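Local coordinates for endolysin PlyC, small cell-wall binding subunit (Streptococcus phage C1, PDB 4F87), which forms the eight-subunit ring of the phage endolysin PlyC that binds the streptococcal cell wall, helping the holoenzyme degrade host peptidoglycan and lyse the cell, at residues B[10-22]-B[29-41]. Numbering follows the deposited sequence.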
loop_
_atom_site.group_PDB
_atom_site.type_symbol
_atom_site.label_atom_id
_atom_site.label_comp_id
_atom_site.label_asym_id
_atom_site.label_seq_id
_atom_site.Cartn_x
_atom_site.Cartn_y
_atom_site.Cartn_z
ATOM N N ASN B 10 1.289 -9.308 2.540
ATOM C CA ASN B 10 0.234 -10.215 2.982
ATOM C C ASN B 10 -0.509 -10.797 1.762
ATOM O O ASN B 10 -1.348 -10.122 1.168
ATOM C CB ASN B 10 -0.726 -9.498 3.928
ATOM N N VAL B 11 -0.188 -12.039 1.393
ATOM C CA VAL B 11 -0.764 -12.712 0.233
ATOM C C VAL B 11 -1.734 -13.849 0.607
ATOM O O VAL B 11 -2.235 -14.491 -0.313
ATOM C CB VAL B 11 0.361 -13.257 -0.671
ATOM N N SER B 12 -1.991 -14.100 1.897
ATOM C CA SER B 12 -2.849 -15.204 2.302
ATOM C C SER B 12 -4.342 -15.001 2.080
ATOM O O SER B 12 -5.090 -15.972 2.158
ATOM C CB SER B 12 -2.589 -15.571 3.755
ATOM O OG SER B 12 -3.146 -14.545 4.571
ATOM N N GLY B 13 -4.779 -13.763 1.953
ATOM C CA GLY B 13 -6.206 -13.464 1.863
ATOM C C GLY B 13 -6.904 -13.683 3.202
ATOM O O GLY B 13 -8.113 -13.939 3.234
ATOM N N VAL B 14 -6.130 -13.630 4.317
ATOM C CA VAL B 14 -6.647 -13.835 5.668
ATOM C C VAL B 14 -6.185 -12.711 6.565
ATOM O O VAL B 14 -4.987 -12.416 6.617
ATOM C CB VAL B 14 -6.192 -15.196 6.273
ATOM C CG1 VAL B 14 -6.691 -15.374 7.722
ATOM C CG2 VAL B 14 -6.647 -16.377 5.411
ATOM N N GLN B 15 -7.137 -12.080 7.261
ATOM C CA GLN B 15 -6.837 -11.051 8.255
ATOM C C GLN B 15 -7.498 -11.489 9.547
ATOM O O GLN B 15 -8.676 -11.837 9.541
ATOM C CB GLN B 15 -7.381 -9.670 7.839
ATOM C CG GLN B 15 -6.578 -9.063 6.703
ATOM C CD GLN B 15 -7.119 -7.716 6.280
ATOM O OE1 GLN B 15 -7.262 -6.799 7.084
ATOM N NE2 GLN B 15 -7.409 -7.568 4.999
ATOM N N GLY B 16 -6.750 -11.489 10.635
ATOM C CA GLY B 16 -7.330 -11.878 11.915
ATOM C C GLY B 16 -6.299 -12.358 12.889
ATOM O O GLY B 16 -5.108 -12.062 12.747
ATOM N N PHE B 17 -6.756 -13.109 13.895
ATOM C CA PHE B 17 -5.842 -13.605 14.897
ATOM C C PHE B 17 -6.464 -14.782 15.614
ATOM O O PHE B 17 -7.696 -14.905 15.682
ATOM C CB PHE B 17 -5.476 -12.501 15.936
ATOM C CG PHE B 17 -6.654 -11.826 16.597
ATOM C CD1 PHE B 17 -7.222 -12.353 17.751
ATOM C CD2 PHE B 17 -7.198 -10.661 16.068
ATOM C CE1 PHE B 17 -8.337 -11.749 18.341
ATOM C CE2 PHE B 17 -8.287 -10.030 16.697
ATOM C CZ PHE B 17 -8.837 -10.578 17.829
ATOM N N LEU B 18 -5.601 -15.627 16.161
ATOM C CA LEU B 18 -6.009 -16.692 17.078
ATOM C C LEU B 18 -6.025 -16.092 18.490
ATOM O O LEU B 18 -5.226 -15.177 18.794
ATOM C CB LEU B 18 -4.971 -17.803 17.070
ATOM C CG LEU B 18 -4.992 -18.648 15.815
ATOM C CD1 LEU B 18 -3.614 -19.179 15.535
ATOM C CD2 LEU B 18 -5.970 -19.823 15.988
ATOM N N PHE B 19 -6.909 -16.610 19.353
ATOM C CA PHE B 19 -6.924 -16.170 20.735
ATOM C C PHE B 19 -7.228 -17.311 21.676
ATOM O O PHE B 19 -7.954 -18.263 21.331
ATOM C CB PHE B 19 -7.877 -14.962 20.965
ATOM C CG PHE B 19 -9.339 -15.139 20.623
ATOM C CD1 PHE B 19 -10.294 -15.287 21.629
ATOM C CD2 PHE B 19 -9.772 -15.086 19.301
ATOM C CE1 PHE B 19 -11.647 -15.380 21.315
ATOM C CE2 PHE B 19 -11.126 -15.209 18.989
ATOM C CZ PHE B 19 -12.056 -15.341 19.999
ATOM N N HIS B 20 -6.639 -17.243 22.870
ATOM C CA HIS B 20 -6.881 -18.204 23.942
ATOM C C HIS B 20 -6.545 -17.516 25.255
ATOM O O HIS B 20 -5.909 -16.446 25.246
ATOM C CB HIS B 20 -5.999 -19.476 23.776
ATOM C CG HIS B 20 -4.558 -19.268 24.112
ATOM N ND1 HIS B 20 -3.705 -18.602 23.246
ATOM C CD2 HIS B 20 -3.875 -19.594 25.233
ATOM C CE1 HIS B 20 -2.532 -18.560 23.851
ATOM N NE2 HIS B 20 -2.577 -19.151 25.048
ATOM N N THR B 21 -6.937 -18.124 26.371
ATOM C CA THR B 21 -6.520 -17.654 27.678
ATOM C C THR B 21 -5.674 -18.687 28.366
ATOM O O THR B 21 -5.947 -19.893 28.249
ATOM C CB THR B 21 -7.726 -17.236 28.571
ATOM O OG1 THR B 21 -7.228 -16.747 29.822
ATOM C CG2 THR B 21 -8.685 -18.386 28.896
ATOM N N ASP B 22 -4.702 -18.222 29.147
ATOM C CA ASP B 22 -3.901 -19.043 30.048
ATOM C C ASP B 22 -4.417 -18.928 31.489
ATOM O O ASP B 22 -3.760 -19.410 32.423
ATOM C CB ASP B 22 -2.417 -18.685 29.961
ATOM C CG ASP B 22 -1.784 -19.068 28.653
ATOM O OD1 ASP B 22 -2.243 -20.058 28.033
ATOM O OD2 ASP B 22 -0.811 -18.391 28.250
ATOM N N TYR B 29 -8.775 -22.791 21.922
ATOM C CA TYR B 29 -8.383 -21.784 20.933
ATOM C C TYR B 29 -9.559 -21.408 20.075
ATOM O O TYR B 29 -10.359 -22.248 19.669
ATOM C CB TYR B 29 -7.277 -22.291 20.001
ATOM C CG TYR B 29 -5.904 -22.171 20.617
ATOM C CD1 TYR B 29 -5.069 -21.096 20.311
ATOM C CD2 TYR B 29 -5.436 -23.130 21.505
ATOM C CE1 TYR B 29 -3.803 -20.980 20.880
ATOM C CE2 TYR B 29 -4.178 -23.014 22.093
ATOM C CZ TYR B 29 -3.369 -21.940 21.772
ATOM O OH TYR B 29 -2.128 -21.843 22.345
ATOM N N ARG B 30 -9.638 -20.113 19.757
ATOM C CA ARG B 30 -10.629 -19.558 18.860
ATOM C C ARG B 30 -9.904 -18.633 17.873
ATOM O O ARG B 30 -8.701 -18.392 18.020
ATOM C CB ARG B 30 -11.717 -18.794 19.621
ATOM C CG ARG B 30 -12.432 -19.702 20.621
ATOM C CD ARG B 30 -13.618 -19.014 21.316
ATOM N NE ARG B 30 -14.699 -18.669 20.389
ATOM C CZ ARG B 30 -15.565 -19.533 19.864
ATOM N NH1 ARG B 30 -15.503 -20.827 20.179
ATOM N NH2 ARG B 30 -16.492 -19.118 19.007
ATOM N N ALA B 31 -10.614 -18.132 16.864
ATOM C CA ALA B 31 -9.978 -17.194 15.956
ATOM C C ALA B 31 -10.981 -16.244 15.385
ATOM O O ALA B 31 -12.164 -16.576 15.284
ATOM C CB ALA B 31 -9.292 -17.935 14.803
ATOM N N PHE B 32 -10.505 -15.059 14.979
ATOM C CA PHE B 32 -11.259 -14.177 14.110
ATOM C C PHE B 32 -10.572 -14.318 12.759
ATOM O O PHE B 32 -9.344 -14.160 12.668
ATOM C CB PHE B 32 -11.216 -12.700 14.555
ATOM C CG PHE B 32 -12.186 -12.433 15.662
ATOM C CD1 PHE B 32 -13.526 -12.175 15.391
ATOM C CD2 PHE B 32 -11.767 -12.442 16.983
ATOM C CE1 PHE B 32 -14.426 -11.935 16.442
ATOM C CE2 PHE B 32 -12.675 -12.225 18.028
ATOM C CZ PHE B 32 -13.994 -11.991 17.743
ATOM N N ILE B 33 -11.322 -14.710 11.734
ATOM C CA ILE B 33 -10.763 -14.848 10.385
ATOM C C ILE B 33 -11.679 -14.054 9.462
ATOM O O ILE B 33 -12.862 -14.393 9.328
ATOM C CB ILE B 33 -10.601 -16.334 9.941
ATOM C CG1 ILE B 33 -9.490 -17.021 10.791
ATOM C CG2 ILE B 33 -10.285 -16.422 8.406
ATOM C CD1 ILE B 33 -9.366 -18.447 10.645
ATOM N N ASN B 34 -11.143 -12.974 8.888
ATOM C CA ASN B 34 -11.909 -12.107 8.001
ATOM C C ASN B 34 -13.222 -11.627 8.655
ATOM O O ASN B 34 -14.280 -11.612 8.007
ATOM C CB ASN B 34 -12.108 -12.781 6.629
ATOM C CG ASN B 34 -10.790 -13.040 5.923
ATOM O OD1 ASN B 34 -9.779 -12.404 6.219
ATOM N ND2 ASN B 34 -10.781 -13.916 4.919
ATOM N N GLY B 35 -13.134 -11.298 9.948
ATOM C CA GLY B 35 -14.269 -10.797 10.710
ATOM C C GLY B 35 -15.286 -11.827 11.153
ATOM O O GLY B 35 -16.350 -11.450 11.661
ATOM N N VAL B 36 -14.961 -13.125 11.006
ATOM C CA VAL B 36 -15.821 -14.228 11.431
ATOM C C VAL B 36 -15.140 -14.943 12.580
ATOM O O VAL B 36 -14.012 -15.413 12.438
ATOM C CB VAL B 36 -16.132 -15.189 10.247
ATOM C CG1 VAL B 36 -16.972 -16.389 10.703
ATOM C CG2 VAL B 36 -16.832 -14.436 9.109
ATOM N N GLU B 37 -15.843 -15.074 13.705
ATOM C CA GLU B 37 -15.313 -15.784 14.854
ATOM C C GLU B 37 -15.621 -17.264 14.737
ATOM O O GLU B 37 -16.766 -17.658 14.450
ATOM C CB GLU B 37 -15.918 -15.238 16.131
ATOM C CG GLU B 37 -15.240 -15.795 17.374
ATOM C CD GLU B 37 -15.962 -15.452 18.655
ATOM O OE1 GLU B 37 -16.767 -14.493 18.649
ATOM O OE2 GLU B 37 -15.729 -16.156 19.664
ATOM N N ILE B 38 -14.594 -18.091 14.985
ATOM C CA ILE B 38 -14.744 -19.546 14.953
ATOM C C ILE B 38 -14.028 -20.200 16.119
ATOM O O ILE B 38 -13.100 -19.637 16.708
ATOM C CB ILE B 38 -14.207 -20.123 13.605
ATOM C CG1 ILE B 38 -12.710 -19.798 13.409
ATOM C CG2 ILE B 38 -15.061 -19.671 12.402
ATOM C CD1 ILE B 38 -12.043 -20.595 12.298
ATOM N N GLY B 39 -14.477 -21.394 16.464
ATOM C CA GLY B 39 -13.774 -22.235 17.416
ATOM C C GLY B 39 -12.832 -23.118 16.614
ATOM O O GLY B 39 -13.085 -23.395 15.418
ATOM N N ILE B 40 -11.708 -23.490 17.220
ATOM C CA ILE B 40 -10.723 -24.372 16.589
ATOM C C ILE B 40 -10.707 -25.665 17.395
ATOM O O ILE B 40 -10.545 -25.643 18.623
ATOM C CB ILE B 40 -9.321 -23.716 16.531
ATOM C CG1 ILE B 40 -9.334 -22.341 15.825
ATOM C CG2 ILE B 40 -8.303 -24.660 15.872
ATOM C CD1 ILE B 40 -9.722 -22.294 14.410
ATOM N N LYS B 41 -10.940 -26.794 16.724
ATOM C CA LYS B 41 -11.002 -28.086 17.404
ATOM C C LYS B 41 -9.683 -28.802 17.587
ATOM O O LYS B 41 -9.523 -29.556 18.547
ATOM C CB LYS B 41 -11.997 -29.012 16.685
ATOM C CG LYS B 41 -13.427 -28.491 16.842
ATOM C CD LYS B 41 -14.467 -29.359 16.176
ATOM C CE LYS B 41 -15.822 -28.666 16.131
ATOM N NZ LYS B 41 -16.362 -28.304 17.475
HETATM O O HOH W 1 -10.639 -10.788 11.365
#
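Phe17 and Phe19 pair with Phe32 and Arg30 in an antiparallel beta hairpin, strand 16-20 against strand 29-33, the two central strands of the subunit's four-stranded sheet. Both pairs are of the hydrogen-bonded kind: Phe19 N reaches Arg30 O at 2.9 Å and Arg30 N returns to Phe19 O, while Phe17 and Phe32 exchange bonds in the same way. On the face covered by helix 63-70, the three phenylalanines cluster. Phe19 CE2 meets Phe32 CD2 at 3.5 Å, but the nearly parallel rings are slid so far apart that they barely overlap; Phe17 comes in obliquely, its CZ 3.6 Å from Phe32 CD2. Chi1 of 59° sets Phe19 CG between its own N and carbonyl carbon and lays the ring beside Arg30, whose CB makes a CH-pi contact over one face. Leu18 and Ala31 pack on the opposite face, toward helix 43-50.

Strand 36-40 continues the sheet through a type I' turn from Ile33 to Val36. Across from Ile33, where the turn begins, Gly16 CA comes within 3.1 Å of Phe32 O, a CA-H...O contact. Asn34 then binds the incoming chain with its amide: OD1 accepts from Gln15 N at 2.9 Å and ND2 donates almost straight to Gly13 O. At the far end His20 and Tyr29 form an offset stack, planes at 30°, with His20 CB over the centre of the tyrosine ring.

Tyr29, Arg30 and Glu37 all interact with the host cell wall. Arg30 NE forms a salt bridge with Glu37 OE2 at 2.8 Å, using the oxygen's anti lone pair, and Arg67 NE, of another wall-interacting residue, forms a second with OE1. The carboxylate between two arginines is thus fixed in direction and probably kept ionised.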